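Long-range contacts in PfEMP1 variant 1 of strain MC (Plasmodium falciparum, PDB 5LGD), which probably binds a host cell-surface receptor, this chain being probably a CIDR-type domain of it, held here against a second protein: residues B[68-73]-B[84-89]; B[9-14]-B[61-66]. All blocks are in the same frame, centred on the assembly; numbering follows the deposited sequence.

Contact 1. Residues B[68-73]-B[84-89]; sequences DHFRKQ and DFLQTL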
loop_
_atom_site.group_PDB
_atom_site.type_symbol
_atom_site.label_atom_id
_atom_site.label_comp_id
_atom_site.label_asym_id
_atom_site.label_seq_id
_atom_site.Cartn_x
_atom_site.Cartn_y
_atom_site.Cartn_z
ATOM N N ASP B 68 26.508 14.957 9.667
ATOM C CA ASP B 68 25.997 14.928 11.036
ATOM C C ASP B 68 24.508 15.230 11.104
ATOM O O ASP B 68 23.798 14.524 11.818
ATOM C CB ASP B 68 26.827 15.841 11.954
ATOM C CG ASP B 68 28.101 15.182 12.455
ATOM O OD1 ASP B 68 28.057 13.964 12.784
ATOM O OD2 ASP B 68 29.129 15.889 12.575
ATOM N N HIS B 69 24.012 16.199 10.312
ATOM C CA HIS B 69 22.571 16.491 10.292
ATOM C C HIS B 69 21.803 15.388 9.553
ATOM O O HIS B 69 20.673 15.080 9.933
ATOM C CB HIS B 69 22.261 17.876 9.668
ATOM C CG HIS B 69 20.877 18.350 10.006
ATOM N ND1 HIS B 69 19.877 18.378 9.061
ATOM C CD2 HIS B 69 20.351 18.701 11.201
ATOM C CE1 HIS B 69 18.787 18.776 9.689
ATOM N NE2 HIS B 69 19.020 18.980 10.979
ATOM N N PHE B 70 22.434 14.764 8.529
ATOM C CA PHE B 70 21.835 13.668 7.750
ATOM C C PHE B 70 21.533 12.463 8.637
ATOM O O PHE B 70 20.536 11.776 8.441
ATOM C CB PHE B 70 22.778 13.241 6.612
ATOM C CG PHE B 70 22.120 12.447 5.514
ATOM C CD1 PHE B 70 22.040 11.064 5.587
ATOM C CD2 PHE B 70 21.595 13.078 4.400
ATOM C CE1 PHE B 70 21.445 10.334 4.572
ATOM C CE2 PHE B 70 20.979 12.346 3.398
ATOM C CZ PHE B 70 20.922 10.976 3.483
ATOM N N ARG B 71 22.432 12.183 9.564
ATOM C CA ARG B 71 22.336 11.083 10.513
ATOM C C ARG B 71 21.262 11.346 11.579
ATOM O O ARG B 71 20.917 10.437 12.333
ATOM C CB ARG B 71 23.705 10.804 11.153
ATOM C CG ARG B 71 24.677 10.205 10.153
ATOM C CD ARG B 71 25.949 9.739 10.838
ATOM N NE ARG B 71 26.928 9.325 9.836
ATOM C CZ ARG B 71 28.059 9.965 9.572
ATOM N NH1 ARG B 71 28.875 9.520 8.625
ATOM N NH2 ARG B 71 28.411 11.028 10.286
ATOM N N LYS B 72 20.731 12.589 11.640
ATOM C CA LYS B 72 19.691 12.941 12.603
ATOM C C LYS B 72 18.275 12.771 12.030
ATOM O O LYS B 72 17.316 12.930 12.795
ATOM C CB LYS B 72 19.924 14.338 13.204
ATOM C CG LYS B 72 21.031 14.306 14.245
ATOM C CD LYS B 72 21.812 15.603 14.374
ATOM C CE LYS B 72 23.111 15.335 15.105
ATOM N NZ LYS B 72 23.831 16.581 15.474
ATOM N N GLN B 73 18.133 12.371 10.712
ATOM C CA GLN B 73 16.809 12.160 10.097
ATOM C C GLN B 73 15.998 11.046 10.780
ATOM O O GLN B 73 16.522 9.963 11.073
ATOM C CB GLN B 73 16.887 11.931 8.603
ATOM C CG GLN B 73 17.560 13.045 7.807
ATOM C CD GLN B 73 17.736 12.562 6.395
ATOM O OE1 GLN B 73 16.841 12.687 5.553
ATOM N NE2 GLN B 73 18.870 11.944 6.130
ATOM N N ASP B 84 24.332 3.803 4.995
ATOM C CA ASP B 84 24.014 3.062 3.753
ATOM C C ASP B 84 23.128 3.960 2.897
ATOM O O ASP B 84 23.166 3.895 1.668
ATOM C CB ASP B 84 23.213 1.775 4.042
ATOM C CG ASP B 84 23.860 0.818 5.014
ATOM O OD1 ASP B 84 25.109 0.705 4.997
ATOM O OD2 ASP B 84 23.113 0.142 5.759
ATOM N N PHE B 85 22.327 4.788 3.573
ATOM C CA PHE B 85 21.417 5.721 2.947
ATOM C C PHE B 85 22.219 6.773 2.186
ATOM O O PHE B 85 22.040 6.897 0.979
ATOM C CB PHE B 85 20.459 6.308 4.011
ATOM C CG PHE B 85 19.359 7.251 3.577
ATOM C CD1 PHE B 85 19.052 7.426 2.220
ATOM C CD2 PHE B 85 18.641 7.980 4.514
ATOM C CE1 PHE B 85 18.039 8.285 1.830
ATOM C CE2 PHE B 85 17.634 8.857 4.109
ATOM C CZ PHE B 85 17.345 9.001 2.779
ATOM N N LEU B 86 23.152 7.446 2.874
ATOM C CA LEU B 86 24.069 8.458 2.348
ATOM C C LEU B 86 24.904 7.911 1.177
ATOM O O LEU B 86 25.079 8.594 0.169
ATOM C CB LEU B 86 25.043 8.863 3.482
ATOM C CG LEU B 86 25.102 10.335 3.932
ATOM C CD1 LEU B 86 26.378 10.607 4.639
ATOM C CD2 LEU B 86 24.987 11.310 2.760
ATOM N N GLN B 87 25.460 6.700 1.355
ATOM C CA GLN B 87 26.282 6.029 0.377
ATOM C C GLN B 87 25.520 5.753 -0.897
ATOM O O GLN B 87 26.045 6.063 -1.951
ATOM C CB GLN B 87 26.886 4.757 0.954
ATOM C CG GLN B 87 27.903 4.078 0.062
ATOM C CD GLN B 87 28.821 3.252 0.906
ATOM O OE1 GLN B 87 30.001 3.567 1.049
ATOM N NE2 GLN B 87 28.276 2.231 1.551
ATOM N N THR B 88 24.276 5.231 -0.809
ATOM C CA THR B 88 23.419 4.977 -1.979
ATOM C C THR B 88 23.202 6.291 -2.743
ATOM O O THR B 88 23.361 6.346 -3.955
ATOM C CB THR B 88 22.063 4.374 -1.517
ATOM O OG1 THR B 88 22.307 3.158 -0.825
ATOM C CG2 THR B 88 21.080 4.114 -2.681
ATOM N N LEU B 89 22.846 7.347 -2.013
ATOM C CA LEU B 89 22.520 8.677 -2.539
ATOM C C LEU B 89 23.655 9.346 -3.334
ATOM O O LEU B 89 23.417 10.085 -4.311
ATOM C CB LEU B 89 22.137 9.505 -1.309
ATOM C CG LEU B 89 21.194 10.693 -1.427
ATOM C CD1 LEU B 89 19.855 10.363 -2.192
ATOM C CD2 LEU B 89 20.922 11.237 -0.019
#

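Contact 2. Residues B[9-14]-B[61-66]; sequences AFFWMW and TEWGKI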
loop_
_atom_site.group_PDB
_atom_site.type_symbol
_atom_site.label_atom_id
_atom_site.label_comp_id
_atom_site.label_asym_id
_atom_site.label_seq_id
_atom_site.Cartn_x
_atom_site.Cartn_y
_atom_site.Cartn_z
ATOM N N ALA B 9 17.368 20.999 -0.007
ATOM C CA ALA B 9 17.823 22.036 -0.952
ATOM C C ALA B 9 19.288 22.401 -0.722
ATOM O O ALA B 9 20.060 22.482 -1.685
ATOM C CB ALA B 9 16.963 23.283 -0.815
ATOM N N PHE B 10 19.669 22.623 0.565
ATOM C CA PHE B 10 21.030 22.987 0.921
ATOM C C PHE B 10 22.028 21.900 0.566
ATOM O O PHE B 10 23.071 22.194 -0.029
ATOM C CB PHE B 10 21.136 23.373 2.406
ATOM C CG PHE B 10 22.534 23.773 2.792
ATOM C CD1 PHE B 10 22.987 25.064 2.578
ATOM C CD2 PHE B 10 23.410 22.847 3.353
ATOM C CE1 PHE B 10 24.300 25.418 2.887
ATOM C CE2 PHE B 10 24.708 23.215 3.704
ATOM C CZ PHE B 10 25.155 24.484 3.432
ATOM N N PHE B 11 21.710 20.654 0.959
ATOM C CA PHE B 11 22.517 19.457 0.718
ATOM C C PHE B 11 23.008 19.358 -0.752
ATOM O O PHE B 11 24.206 19.198 -0.998
ATOM C CB PHE B 11 21.724 18.185 1.136
ATOM C CG PHE B 11 22.467 16.880 0.969
ATOM C CD1 PHE B 11 22.547 16.257 -0.276
ATOM C CD2 PHE B 11 23.132 16.300 2.043
ATOM C CE1 PHE B 11 23.269 15.069 -0.435
ATOM C CE2 PHE B 11 23.817 15.085 1.895
ATOM C CZ PHE B 11 23.913 14.501 0.655
ATOM N N TRP B 12 22.084 19.464 -1.708
ATOM C CA TRP B 12 22.404 19.325 -3.123
ATOM C C TRP B 12 23.124 20.509 -3.693
ATOM O O TRP B 12 24.061 20.321 -4.466
ATOM C CB TRP B 12 21.147 18.965 -3.914
ATOM C CG TRP B 12 20.719 17.587 -3.537
ATOM C CD1 TRP B 12 19.643 17.237 -2.774
ATOM C CD2 TRP B 12 21.472 16.387 -3.749
ATOM N NE1 TRP B 12 19.632 15.879 -2.574
ATOM C CE2 TRP B 12 20.734 15.328 -3.182
ATOM C CE3 TRP B 12 22.654 16.093 -4.446
ATOM C CZ2 TRP B 12 21.154 14.008 -3.259
ATOM C CZ3 TRP B 12 23.074 14.786 -4.505
ATOM C CH2 TRP B 12 22.327 13.760 -3.919
ATOM N N MET B 13 22.783 21.703 -3.228
ATOM C CA MET B 13 23.461 22.943 -3.598
ATOM C C MET B 13 24.945 22.890 -3.185
ATOM O O MET B 13 25.801 23.311 -3.955
ATOM C CB MET B 13 22.781 24.127 -2.891
ATOM C CG MET B 13 23.199 25.472 -3.445
ATOM S SD MET B 13 23.366 26.722 -2.158
ATOM C CE MET B 13 24.621 25.957 -1.079
ATOM N N TRP B 14 25.233 22.426 -1.964
ATOM C CA TRP B 14 26.586 22.346 -1.415
ATOM C C TRP B 14 27.411 21.346 -2.223
ATOM O O TRP B 14 28.535 21.669 -2.630
ATOM C CB TRP B 14 26.565 21.992 0.080
ATOM C CG TRP B 14 27.926 21.966 0.699
ATOM C CD1 TRP B 14 28.509 22.957 1.436
ATOM C CD2 TRP B 14 28.879 20.890 0.646
ATOM N NE1 TRP B 14 29.774 22.574 1.825
ATOM C CE2 TRP B 14 30.032 21.317 1.336
ATOM C CE3 TRP B 14 28.874 19.605 0.073
ATOM C CZ2 TRP B 14 31.175 20.520 1.446
ATOM C CZ3 TRP B 14 30.013 18.819 0.186
ATOM C CH2 TRP B 14 31.137 19.274 0.879
ATOM N N THR B 61 35.498 19.839 6.551
ATOM C CA THR B 61 34.865 20.280 7.804
ATOM C C THR B 61 33.387 20.580 7.560
ATOM O O THR B 61 32.547 20.171 8.350
ATOM C CB THR B 61 35.637 21.476 8.445
ATOM O OG1 THR B 61 37.033 21.176 8.535
ATOM C CG2 THR B 61 35.123 21.832 9.835
ATOM N N GLU B 62 33.063 21.289 6.463
ATOM C CA GLU B 62 31.668 21.604 6.127
ATOM C C GLU B 62 30.878 20.322 5.912
ATOM O O GLU B 62 29.754 20.201 6.409
ATOM C CB GLU B 62 31.587 22.504 4.891
ATOM C CG GLU B 62 31.772 23.972 5.231
ATOM C CD GLU B 62 31.995 24.905 4.053
ATOM O OE1 GLU B 62 31.439 24.658 2.956
ATOM O OE2 GLU B 62 32.732 25.898 4.239
ATOM N N TRP B 63 31.516 19.342 5.216
ATOM C CA TRP B 63 30.945 18.035 4.889
ATOM C C TRP B 63 30.635 17.217 6.117
ATOM O O TRP B 63 29.593 16.567 6.138
ATOM C CB TRP B 63 31.824 17.254 3.898
ATOM C CG TRP B 63 31.242 15.946 3.445
ATOM C CD1 TRP B 63 31.857 14.729 3.474
ATOM C CD2 TRP B 63 29.961 15.735 2.831
ATOM N NE1 TRP B 63 31.038 13.772 2.919
ATOM C CE2 TRP B 63 29.870 14.361 2.513
ATOM C CE3 TRP B 63 28.863 16.566 2.549
ATOM C CZ2 TRP B 63 28.710 13.798 1.973
ATOM C CZ3 TRP B 63 27.729 16.009 1.974
ATOM C CH2 TRP B 63 27.659 14.641 1.700
ATOM N N GLY B 64 31.519 17.275 7.123
ATOM C CA GLY B 64 31.353 16.595 8.405
ATOM C C GLY B 64 30.075 17.039 9.096
ATOM O O GLY B 64 29.302 16.203 9.594
ATOM N N LYS B 65 29.838 18.370 9.108
ATOM C CA LYS B 65 28.649 19.002 9.699
ATOM C C LYS B 65 27.355 18.596 8.946
ATOM O O LYS B 65 26.332 18.327 9.581
ATOM C CB LYS B 65 28.818 20.540 9.746
ATOM C CG LYS B 65 29.702 21.061 10.908
ATOM C CD LYS B 65 30.381 22.372 10.505
ATOM C CE LYS B 65 31.534 22.769 11.420
ATOM N NZ LYS B 65 31.114 23.691 12.518
ATOM N N ILE B 66 27.416 18.535 7.599
ATOM C CA ILE B 66 26.290 18.138 6.745
ATOM C C ILE B 66 25.954 16.666 6.990
ATOM O O ILE B 66 24.774 16.351 7.160
ATOM C CB ILE B 66 26.573 18.495 5.269
ATOM C CG1 ILE B 66 26.628 20.022 5.129
ATOM C CG2 ILE B 66 25.524 17.907 4.338
ATOM C CD1 ILE B 66 27.185 20.582 3.848
#

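Contact 1. Residues B[68-73]-B[84-89]
The carbonyl oxygen Phe70 O is held twice by Gln73: the side-chain NE2 donates to it at 2.9 Å, and the backbone N adds a weak bond within the type I turn from Phe70 to Gln73. The side-chain bond is nearly straight (166°), lies in the carbonyl plane on a lone pair, and also falls in the plane of the Gln73 amide, so the rotation of that amide is fixed. Folded back this way, NE2 sits over the centre of one face of the Phe70 ring. The opposite face receives Leu86, whose CG lies 3.9 Å from the centroid of the Phe70 ring in a CH-pi contact offset toward the rim. In this helical-bundle domain, the contact joins the tail of a long core helix to the short helix 82-90. With CG anti to the backbone N (chi1 -162°), the Phe70 ring reaches across to that helix and puts its CE1-CZ edge over the face of Phe85, an edge-to-face pair with planes at 56° and centroids 5.0 Å apart. Leu89 CD2 packs 3.5 Å from Phe70 CZ. Gln73 OE1 hydrogen-bonds a polar side chain of the partner protein, while an aromatic side chain of that protein meets the Phe70 ring.

Contact 2. Residues B[9-14]-B[61-66]
Trp14 reaches across to helix 45-70 between the side chains of Glu62, Trp63 and Ile66. Helices 7-29 and 45-70 are antiparallel neighbours in the domain's bundle of long helices; over these short segments their directions differ by 154° and their axes approach to 11.7 Å, a wide spacing filled largely by aromatic rings. Trp14 CB lies 4.1 Å from Ile66 CD1, and beyond it the same methyl lies over one face of the five-membered ring of Trp14, 3.5 Å from the centroid of that ring and almost on its normal. At the next corner, Trp14 NE1 donates to Glu62 OE1 at 2.9 Å (159°), close to the ring plane and on the oxygen's anti lone pair; the carboxylate itself is turned 72° from the indole. Lys59 pairs with this same oxygen, which would help keep the carboxylate ionised. The benzo end then runs up to Trp63: Trp14 CH2 meets Trp63 CB at 3.7 Å, and Trp14 CZ3 approaches Trp63 CE3. These two six-membered rings are nearly parallel but slid so far apart that they barely overlap. Trp63, its CG anti to the backbone N, carries its own ring on toward Phe11, completing an aromatic cluster, while its NE1 bonds to Asp146 on the third long helix, 144-162. Ile66 divides its branches between the rings: CD1 also meets the edge of Phe10, 3.6 Å from CE2, whereas CG2 rests 3.7 Å from Phe11 CD2.

In the fold
Contacts 1 and 2 share helix 45-70, contact 2 using residues 61-66 and contact 1 using residues 68-73 at its C-terminal side. Their centres lie about 11 Å apart and they touch directly. Phe11 bridges them: its CE2 is 3.9 Å from Phe70 CD2, and its CZ is 4.0 Å from Leu86 CD2. Alongside, Leu89 CG packs on Trp12 CZ2 at 3.8 Å, tying helix 82-90 to helix 7-29. The centre of contact 1 is about 17 Å from the centre of the chain, that of contact 2 about 11 Å. The partner protein touches both: contact 1 meets it through several residues, while contact 2 reaches it through Phe11 and Trp12.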